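Regulatory protein, TetR family (Rhodobacter sphaeroides 2.4.1, PDB 3BRU) represses transcription of its own operon as a TetR-family DNA-binding regulator, probably by binding two operator sequences in the promoter. Local coordinates at residues A103-L108 against R164-C169; L43-Y48 against G123-C128; R158-F163 against D177-A182. One frame throughout, in Å; residues are numbered along the deposited sequence.

Interaction 1: A103-L108 against R164-C169; sequences APLARL and REAQAC
P104, in the first turn of helix 104-120, lies against A166 near the end of helix 143-167, their CA atoms 5.2 Å apart, close enough for the proline ring to rest on backbone as well as side chains. The ring does most of the touching. Its CB meets the methyl of A166 at 3.8 Å (P104 CB to A166 CB), while its CG lies over the peptide link between E165 and A166, 3.7 Å from E165 C. From the far end of the other segment, C169 brings its sulfur to the same ring, SG standing 4.0 Å from P104 CD. The C169 side chain is turned with SG between its backbone N and carbonyl carbon (chi1 82°), which carries the sulfur back toward the proline. L105 adds a looser touch from beside P104, L105 CD2 standing 4.2 Å from A166 CB.

One polar link borders this apolar patch. R107 and E165 both run out as extended chains and cross at about a right angle, so that R107 NH1 meets E165 OE1 at 3.1 Å. The carboxylate oxygen comes to the edge of the guanidinium near its plane, but the two planes are turned 75° apart and the hydrogen bond within this salt bridge is weak and bent. The guanidinium is also held through NH2 by the carbonyl of L102, just before the segment, and E171 accepts from the backbone N of L105.

The contact thus joins two helices of the C-terminal domain at their ends. Its chemistry implies that close fit comes from the proline ring and small neighbours, while the arginine, committed to a backbone carbonyl as well, probably adds mainly electrostatic attraction along one border.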
loop_
_atom_site.group_PDB
_atom_site.type_symbol
_atom_site.label_atom_id
_atom_site.label_comp_id
_atom_site.label_asym_id
_atom_site.label_seq_id
_atom_site.Cartn_x
_atom_site.Cartn_y
_atom_site.Cartn_z
ATOM N N ALA A 103 -23.361 2.077 -17.814
ATOM C CA ALA A 103 -22.297 2.550 -18.701
ATOM C C ALA A 103 -20.971 2.083 -18.121
ATOM O O ALA A 103 -20.859 1.863 -16.894
ATOM C CB ALA A 103 -22.340 4.056 -18.815
ATOM N N PRO A 104 -19.964 1.882 -18.980
ATOM C CA PRO A 104 -18.669 1.482 -18.416
ATOM C C PRO A 104 -18.171 2.237 -17.156
ATOM O O PRO A 104 -17.801 1.599 -16.169
ATOM C CB PRO A 104 -17.715 1.620 -19.601
ATOM C CG PRO A 104 -18.568 1.284 -20.764
ATOM C CD PRO A 104 -19.933 1.916 -20.457
ATOM N N LEU A 105 -18.176 3.563 -17.150
ATOM C CA LEU A 105 -17.612 4.258 -15.985
ATOM C C LEU A 105 -18.468 4.134 -14.749
ATOM O O LEU A 105 -17.945 4.108 -13.650
ATOM C CB LEU A 105 -17.302 5.709 -16.295
ATOM C CG LEU A 105 -16.146 5.890 -17.302
ATOM C CD1 LEU A 105 -16.021 7.352 -17.623
ATOM C CD2 LEU A 105 -14.778 5.288 -16.833
ATOM N N ALA A 106 -19.787 4.037 -14.938
ATOM C CA ALA A 106 -20.679 3.740 -13.825
ATOM C C ALA A 106 -20.460 2.371 -13.180
ATOM O O ALA A 106 -20.691 2.236 -11.976
ATOM C CB ALA A 106 -22.159 3.962 -14.191
ATOM N N ARG A 107 -20.029 1.369 -13.958
ATOM C CA ARG A 107 -19.623 0.073 -13.410
ATOM C C ARG A 107 -18.386 0.178 -12.518
ATOM O O ARG A 107 -18.240 -0.585 -11.563
ATOM C CB ARG A 107 -19.298 -0.934 -14.505
ATOM C CG ARG A 107 -20.439 -1.308 -15.374
ATOM C CD ARG A 107 -19.901 -1.983 -16.573
ATOM N NE ARG A 107 -20.890 -1.926 -17.620
ATOM C CZ ARG A 107 -20.664 -2.299 -18.879
ATOM N NH1 ARG A 107 -19.472 -2.764 -19.231
ATOM N NH2 ARG A 107 -21.640 -2.218 -19.781
ATOM N N LEU A 108 -17.481 1.087 -12.858
ATOM C CA LEU A 108 -16.293 1.292 -12.041
ATOM C C LEU A 108 -16.662 1.965 -10.709
ATOM O O LEU A 108 -16.141 1.610 -9.682
ATOM C CB LEU A 108 -15.207 2.069 -12.810
ATOM C CG LEU A 108 -13.900 2.262 -12.005
ATOM C CD1 LEU A 108 -13.164 0.934 -11.755
ATOM C CD2 LEU A 108 -12.951 3.323 -12.628
ATOM N N ARG A 164 -11.469 0.270 -22.371
ATOM C CA ARG A 164 -11.659 0.207 -23.831
ATOM C C ARG A 164 -13.120 0.363 -24.223
ATOM O O ARG A 164 -13.423 1.008 -25.213
ATOM C CB ARG A 164 -11.101 -1.074 -24.439
ATOM C CG ARG A 164 -9.636 -1.005 -24.710
ATOM C CD ARG A 164 -9.129 -2.175 -25.567
ATOM N NE ARG A 164 -9.290 -3.437 -24.844
ATOM C CZ ARG A 164 -8.450 -3.907 -23.924
ATOM N NH1 ARG A 164 -7.324 -3.229 -23.627
ATOM N NH2 ARG A 164 -8.751 -5.055 -23.309
ATOM N N GLU A 165 -14.028 -0.218 -23.449
ATOM C CA GLU A 165 -15.455 -0.003 -23.677
ATOM C C GLU A 165 -15.906 1.424 -23.365
ATOM O O GLU A 165 -16.797 1.948 -24.036
ATOM C CB GLU A 165 -16.274 -0.999 -22.879
ATOM C CG GLU A 165 -15.971 -2.421 -23.262
ATOM C CD GLU A 165 -16.466 -3.440 -22.232
ATOM O OE1 GLU A 165 -17.188 -3.038 -21.273
ATOM O OE2 GLU A 165 -16.136 -4.652 -22.388
ATOM N N ALA A 166 -15.305 2.050 -22.344
ATOM C CA ALA A 166 -15.538 3.473 -22.068
ATOM C C ALA A 166 -15.073 4.354 -23.229
ATOM O O ALA A 166 -15.726 5.350 -23.516
ATOM C CB ALA A 166 -14.903 3.908 -20.763
ATOM N N GLN A 167 -14.001 3.981 -23.925
ATOM C CA GLN A 167 -13.571 4.727 -25.116
ATOM C C GLN A 167 -14.509 4.558 -26.306
ATOM O O GLN A 167 -14.802 5.523 -27.003
ATOM C CB GLN A 167 -12.160 4.329 -25.529
ATOM C CG GLN A 167 -11.109 4.892 -24.605
ATOM C CD GLN A 167 -9.707 4.672 -25.098
ATOM O OE1 GLN A 167 -9.332 3.561 -25.454
ATOM N NE2 GLN A 167 -8.911 5.728 -25.096
ATOM N N ALA A 168 -14.966 3.324 -26.516
ATOM C CA ALA A 168 -15.767 2.933 -27.675
ATOM C C ALA A 168 -17.175 3.522 -27.648
ATOM O O ALA A 168 -17.920 3.412 -28.616
ATOM C CB ALA A 168 -15.822 1.404 -27.789
ATOM N N CYS A 169 -17.519 4.158 -26.534
ATOM C CA CYS A 169 -18.815 4.757 -26.350
ATOM C C CYS A 169 -18.695 6.245 -25.960
ATOM O O CYS A 169 -19.695 6.889 -25.638
ATOM C CB CYS A 169 -19.617 3.948 -25.311
ATOM S SG CYS A 169 -19.249 4.308 -23.555
#

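Interaction 2: L43-Y48 against G123-C128; sequences LTEKGY and GFRRGC
T44 overlaps the aliphatic part of R126: its OG1 lies 3.6 Å from R126 CD, although the hydroxyl's polar partners are the carbonyls of L40 and E41 in its own helix. G127 N donates to T44 O at 3.0 Å in a nearly straight bond (173°), reaching the oxygen from above the carbonyl plane. R126 CA approaches the same oxygen in a CA-H...O contact.

The E45 carboxylate faces two arginines, each oxygen nearer a different one. OE1 sits at the edge of the R126 guanidinium, in its plane, but 3.8 Å from NE, a long salt bridge. The R125 chain runs alongside E45, with NE 4.2 Å from OE2, beyond salt-bridge range. One water donates to E45 OE1 and accepts weakly from R125 NE; another donates to E45 O and R125 O. With an alanine here, both arginines would probably lose this nearby negative charge, and the water between E45 OE1 and R125 NE this acceptor.

The end of helix 31-45, in the DNA-binding domain, is joined to the loop before helix 129-135 of the C-terminal domain. Precise hold rests on backbone, whereas the charges, spaced and partly water-mediated, probably add a looser attraction.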
loop_
_atom_site.group_PDB
_atom_site.type_symbol
_atom_site.label_atom_id
_atom_site.label_comp_id
_atom_site.label_asym_id
_atom_site.label_seq_id
_atom_site.Cartn_x
_atom_site.Cartn_y
_atom_site.Cartn_z
ATOM N N LEU A 43 -5.542 -12.552 7.891
ATOM C CA LEU A 43 -4.594 -11.877 6.983
ATOM C C LEU A 43 -5.063 -10.602 6.285
ATOM O O LEU A 43 -4.215 -9.805 5.806
ATOM C CB LEU A 43 -4.088 -12.827 5.916
ATOM C CG LEU A 43 -2.902 -13.705 6.282
ATOM C CD1 LEU A 43 -3.241 -14.637 7.448
ATOM C CD2 LEU A 43 -2.529 -14.498 5.018
ATOM N N THR A 44 -6.378 -10.404 6.204
ATOM C CA THR A 44 -6.925 -9.112 5.738
ATOM C C THR A 44 -6.902 -8.066 6.883
ATOM O O THR A 44 -6.891 -6.870 6.643
ATOM C CB THR A 44 -8.358 -9.256 5.125
ATOM O OG1 THR A 44 -9.255 -9.780 6.102
ATOM C CG2 THR A 44 -8.341 -10.220 3.929
ATOM N N GLU A 45 -6.880 -8.539 8.122
ATOM C CA GLU A 45 -6.907 -7.670 9.280
ATOM C C GLU A 45 -5.485 -7.350 9.747
ATOM O O GLU A 45 -5.166 -6.200 10.065
ATOM C CB GLU A 45 -7.726 -8.324 10.392
ATOM C CG GLU A 45 -7.844 -7.471 11.637
ATOM C CD GLU A 45 -9.170 -7.644 12.382
ATOM O OE1 GLU A 45 -9.943 -8.612 12.056
ATOM O OE2 GLU A 45 -9.429 -6.797 13.298
ATOM N N LYS A 46 -4.635 -8.373 9.796
ATOM C CA LYS A 46 -3.237 -8.227 10.211
ATOM C C LYS A 46 -2.365 -8.433 8.968
ATOM O O LYS A 46 -2.368 -7.607 8.067
ATOM C CB LYS A 46 -2.887 -9.187 11.349
ATOM C CG LYS A 46 -3.787 -8.999 12.524
ATOM C CD LYS A 46 -3.130 -9.307 13.841
ATOM C CE LYS A 46 -3.323 -10.762 14.229
ATOM N NZ LYS A 46 -2.526 -11.059 15.450
ATOM N N GLY A 47 -1.651 -9.525 8.886
ATOM C CA GLY A 47 -0.973 -9.869 7.662
ATOM C C GLY A 47 -0.353 -11.222 7.911
ATOM O O GLY A 47 -0.530 -11.812 8.993
ATOM N N TYR A 48 0.381 -11.714 6.920
ATOM C CA TYR A 48 1.020 -13.019 7.000
ATOM C C TYR A 48 2.069 -13.134 8.118
ATOM O O TYR A 48 1.988 -14.073 8.922
ATOM C CB TYR A 48 1.609 -13.345 5.641
ATOM C CG TYR A 48 2.283 -14.673 5.518
ATOM C CD1 TYR A 48 1.597 -15.755 4.979
ATOM C CD2 TYR A 48 3.624 -14.855 5.914
ATOM C CE1 TYR A 48 2.226 -16.989 4.820
ATOM C CE2 TYR A 48 4.263 -16.095 5.746
ATOM C CZ TYR A 48 3.548 -17.149 5.188
ATOM O OH TYR A 48 4.102 -18.390 5.029
ATOM N N GLY A 123 -15.852 -2.174 10.306
ATOM C CA GLY A 123 -15.242 -0.908 10.715
ATOM C C GLY A 123 -13.960 -0.451 10.011
ATOM O O GLY A 123 -13.166 0.250 10.628
ATOM N N PHE A 124 -13.750 -0.836 8.742
ATOM C CA PHE A 124 -12.490 -0.532 8.010
ATOM C C PHE A 124 -11.240 -1.171 8.600
ATOM O O PHE A 124 -10.145 -0.718 8.323
ATOM C CB PHE A 124 -12.295 0.977 7.778
ATOM C CG PHE A 124 -13.424 1.584 6.999
ATOM C CD1 PHE A 124 -13.399 1.585 5.608
ATOM C CD2 PHE A 124 -14.550 2.071 7.651
ATOM C CE1 PHE A 124 -14.477 2.073 4.877
ATOM C CE2 PHE A 124 -15.630 2.566 6.931
ATOM C CZ PHE A 124 -15.578 2.561 5.531
ATOM N N ARG A 125 -11.406 -2.233 9.386
ATOM C CA ARG A 125 -10.297 -2.969 9.982
ATOM C C ARG A 125 -9.714 -4.018 9.013
ATOM O O ARG A 125 -8.624 -4.531 9.232
ATOM C CB ARG A 125 -10.760 -3.642 11.277
ATOM C CG ARG A 125 -10.989 -2.664 12.434
ATOM C CD ARG A 125 -11.418 -3.390 13.720
ATOM N NE ARG A 125 -12.657 -4.165 13.496
ATOM C CZ ARG A 125 -13.909 -3.787 13.803
ATOM N NH1 ARG A 125 -14.177 -2.618 14.401
ATOM N NH2 ARG A 125 -14.912 -4.607 13.501
ATOM N N ARG A 126 -10.441 -4.320 7.938
ATOM C CA ARG A 126 -10.016 -5.333 6.994
ATOM C C ARG A 126 -9.813 -4.760 5.609
ATOM O O ARG A 126 -10.706 -4.109 5.024
ATOM C CB ARG A 126 -11.030 -6.466 6.925
ATOM C CG ARG A 126 -11.130 -7.306 8.190
ATOM C CD ARG A 126 -12.102 -8.477 7.965
ATOM N NE ARG A 126 -12.411 -9.076 9.255
ATOM C CZ ARG A 126 -13.458 -9.863 9.474
ATOM N NH1 ARG A 126 -14.290 -10.152 8.478
ATOM N NH2 ARG A 126 -13.676 -10.352 10.690
ATOM N N GLY A 127 -8.630 -5.022 5.072
ATOM C CA GLY A 127 -8.262 -4.488 3.782
ATOM C C GLY A 127 -8.203 -5.546 2.713
ATOM O O GLY A 127 -8.901 -6.575 2.770
ATOM N N CYS A 128 -7.352 -5.283 1.726
ATOM C CA CYS A 128 -7.153 -6.194 0.635
ATOM C C CYS A 128 -6.075 -7.203 1.048
ATOM O O CYS A 128 -5.007 -6.818 1.517
ATOM C CB CYS A 128 -6.748 -5.423 -0.617
ATOM S SG CYS A 128 -6.584 -6.525 -2.014
HETATM O O HOH W 1 -6.508 -3.440 10.721
HETATM O O HOH W 2 -12.839 -7.237 11.961
#

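Interaction 3: R158-F163 against D177-A182; sequences RTAQLF and DPDALA
With its CG beside the backbone N and anti to the carbonyl carbon (chi1 -65°), F163 sets its ring between its own helix and helix 178-199; L181, its CG anti to N, lays a methyl over that ring from the other side. L181 CD2 stands 4.3 Å from the F163 ring centroid, 10° off the ring normal, a CH-pi contact. T159 O lies above the opposite face, near the rim. The leading edge of the ring meets backbone: F163 CE2 comes within 3.4 Å of A182 N, and P178 O also lies in the ring plane. A182 N donates to that same P178 O, so the edge rests on two atoms that already satisfy each other. At the base of the ring, F163 CB packs on P178 CB at 3.7 Å.

The two helices form a helical hairpin in the all-helical C-terminal domain of the TetR fold, their short segments inclined at 128° with axes 8.1 Å apart at closest approach. The small alanines are consistent with this spacing: A160 CB and A182 CB meet at 3.8 Å, and T159 flanks A182 with CB and CG2. The T159 hydroxyl hydrogen-bonds W155 O and W186 NE1.

The start of the second helix is fixed by D177, the N-cap, whose OD1 accepts from D179 N at 3.1 Å. D179 points its CB away, yet its carboxylate returns, OD1 standing 3.4 Å from A160 CB. A180, its CB pointing away from helix 143-167, packs on R210 of the second subunit, and L181 also touches T211 of that subunit.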
loop_
_atom_site.group_PDB
_atom_site.type_symbol
_atom_site.label_atom_id
_atom_site.label_comp_id
_atom_site.label_asym_id
_atom_site.label_seq_id
_atom_site.Cartn_x
_atom_site.Cartn_y
_atom_site.Cartn_z
ATOM N N ARG A 158 -8.948 -6.795 -16.583
ATOM C CA ARG A 158 -10.406 -6.643 -16.617
ATOM C C ARG A 158 -10.780 -5.159 -16.698
ATOM O O ARG A 158 -11.708 -4.782 -17.402
ATOM C CB ARG A 158 -11.059 -7.301 -15.402
ATOM C CG ARG A 158 -10.879 -8.802 -15.369
ATOM C CD ARG A 158 -11.692 -9.405 -14.221
ATOM N NE ARG A 158 -13.130 -9.328 -14.483
ATOM C CZ ARG A 158 -14.076 -9.962 -13.781
ATOM N NH1 ARG A 158 -13.755 -10.738 -12.737
ATOM N NH2 ARG A 158 -15.347 -9.829 -14.141
ATOM N N THR A 159 -10.005 -4.334 -15.995
ATOM C CA THR A 159 -10.222 -2.896 -15.887
ATOM C C THR A 159 -9.878 -2.155 -17.187
ATOM O O THR A 159 -10.626 -1.273 -17.587
ATOM C CB THR A 159 -9.453 -2.352 -14.673
ATOM O OG1 THR A 159 -9.810 -3.155 -13.550
ATOM C CG2 THR A 159 -9.784 -0.898 -14.360
ATOM N N ALA A 160 -8.776 -2.524 -17.837
ATOM C CA ALA A 160 -8.421 -1.983 -19.150
ATOM C C ALA A 160 -9.501 -2.297 -20.173
ATOM O O ALA A 160 -9.844 -1.458 -20.992
ATOM C CB ALA A 160 -7.103 -2.515 -19.605
ATOM N N GLN A 161 -10.054 -3.498 -20.110
ATOM C CA GLN A 161 -11.148 -3.875 -21.009
ATOM C C GLN A 161 -12.361 -2.962 -20.753
ATOM O O GLN A 161 -12.963 -2.468 -21.690
ATOM C CB GLN A 161 -11.495 -5.341 -20.849
ATOM C CG GLN A 161 -12.565 -5.847 -21.802
ATOM C CD GLN A 161 -13.263 -7.110 -21.265
ATOM O OE1 GLN A 161 -12.825 -7.717 -20.265
ATOM N NE2 GLN A 161 -14.359 -7.509 -21.924
ATOM N N LEU A 162 -12.656 -2.692 -19.476
ATOM C CA LEU A 162 -13.677 -1.726 -19.085
ATOM C C LEU A 162 -13.412 -0.359 -19.710
ATOM O O LEU A 162 -14.324 0.239 -20.317
ATOM C CB LEU A 162 -13.737 -1.598 -17.564
ATOM C CG LEU A 162 -14.903 -0.801 -16.980
ATOM C CD1 LEU A 162 -16.192 -1.212 -17.678
ATOM C CD2 LEU A 162 -15.050 -1.054 -15.474
ATOM N N PHE A 163 -12.163 0.113 -19.558
ATOM C CA PHE A 163 -11.716 1.368 -20.153
ATOM C C PHE A 163 -11.786 1.378 -21.693
ATOM O O PHE A 163 -12.106 2.413 -22.258
ATOM C CB PHE A 163 -10.314 1.805 -19.665
ATOM C CG PHE A 163 -10.239 2.131 -18.189
ATOM C CD1 PHE A 163 -11.318 2.706 -17.515
ATOM C CD2 PHE A 163 -9.069 1.893 -17.464
ATOM C CE1 PHE A 163 -11.235 2.999 -16.123
ATOM C CE2 PHE A 163 -8.980 2.203 -16.097
ATOM C CZ PHE A 163 -10.066 2.751 -15.421
ATOM N N ASP A 177 -4.456 5.983 -22.647
ATOM C CA ASP A 177 -4.104 4.567 -22.785
ATOM C C ASP A 177 -4.884 3.740 -21.733
ATOM O O ASP A 177 -4.693 3.941 -20.525
ATOM C CB ASP A 177 -2.574 4.362 -22.675
ATOM C CG ASP A 177 -2.146 2.865 -22.736
ATOM O OD1 ASP A 177 -2.994 1.981 -23.004
ATOM O OD2 ASP A 177 -0.941 2.562 -22.509
ATOM N N PRO A 178 -5.806 2.849 -22.193
ATOM C CA PRO A 178 -6.608 2.053 -21.232
ATOM C C PRO A 178 -5.765 1.166 -20.312
ATOM O O PRO A 178 -6.110 1.016 -19.136
ATOM C CB PRO A 178 -7.564 1.233 -22.115
ATOM C CG PRO A 178 -7.086 1.375 -23.512
ATOM C CD PRO A 178 -6.210 2.604 -23.598
ATOM N N ASP A 179 -4.658 0.619 -20.803
ATOM C CA ASP A 179 -3.810 -0.226 -19.949
ATOM C C ASP A 179 -3.077 0.555 -18.852
ATOM O O ASP A 179 -2.951 0.060 -17.719
ATOM C CB ASP A 179 -2.784 -0.977 -20.781
ATOM C CG ASP A 179 -3.413 -2.011 -21.669
ATOM O OD1 ASP A 179 -4.120 -2.912 -21.126
ATOM O OD2 ASP A 179 -3.183 -1.923 -22.905
ATOM N N ALA A 180 -2.568 1.740 -19.213
ATOM C CA ALA A 180 -1.852 2.637 -18.283
ATOM C C ALA A 180 -2.791 3.171 -17.206
ATOM O O ALA A 180 -2.477 3.228 -16.007
ATOM C CB ALA A 180 -1.173 3.813 -19.056
ATOM N N LEU A 181 -3.978 3.530 -17.644
ATOM C CA LEU A 181 -4.996 3.997 -16.714
ATOM C C LEU A 181 -5.466 2.869 -15.756
ATOM O O LEU A 181 -5.600 3.085 -14.540
ATOM C CB LEU A 181 -6.138 4.601 -17.507
ATOM C CG LEU A 181 -6.918 5.656 -16.737
ATOM C CD1 LEU A 181 -6.016 6.804 -16.345
ATOM C CD2 LEU A 181 -8.089 6.100 -17.597
ATOM N N ALA A 182 -5.628 1.658 -16.287
ATOM C CA ALA A 182 -5.992 0.495 -15.461
ATOM C C ALA A 182 -4.925 0.221 -14.400
ATOM O O ALA A 182 -5.256 -0.129 -13.277
ATOM C CB ALA A 182 -6.220 -0.747 -16.328
#

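Interactions 1 and 3 adjoin at one end of the C-terminal domain, their centres about 10 Å apart. Both use helix 143-167, which receives helix 104-120 in one and helix 178-199 in the other; L108 packing on F163 and R164 on P178 join the two. Interaction 2 lies across the chain's centre, its centre about 31 Å from that of interaction 1 and 27 Å from that of interaction 3. Along the chain the segments of interaction 1 alternate with those of both others, whereas interaction 2 closes before interaction 3 opens. One end consolidates the C-terminal helices, while interaction 2 ties the DNA-binding domain to the loop before helix 129-135, a junction consistent with interdomain communication in TetR-family repressors.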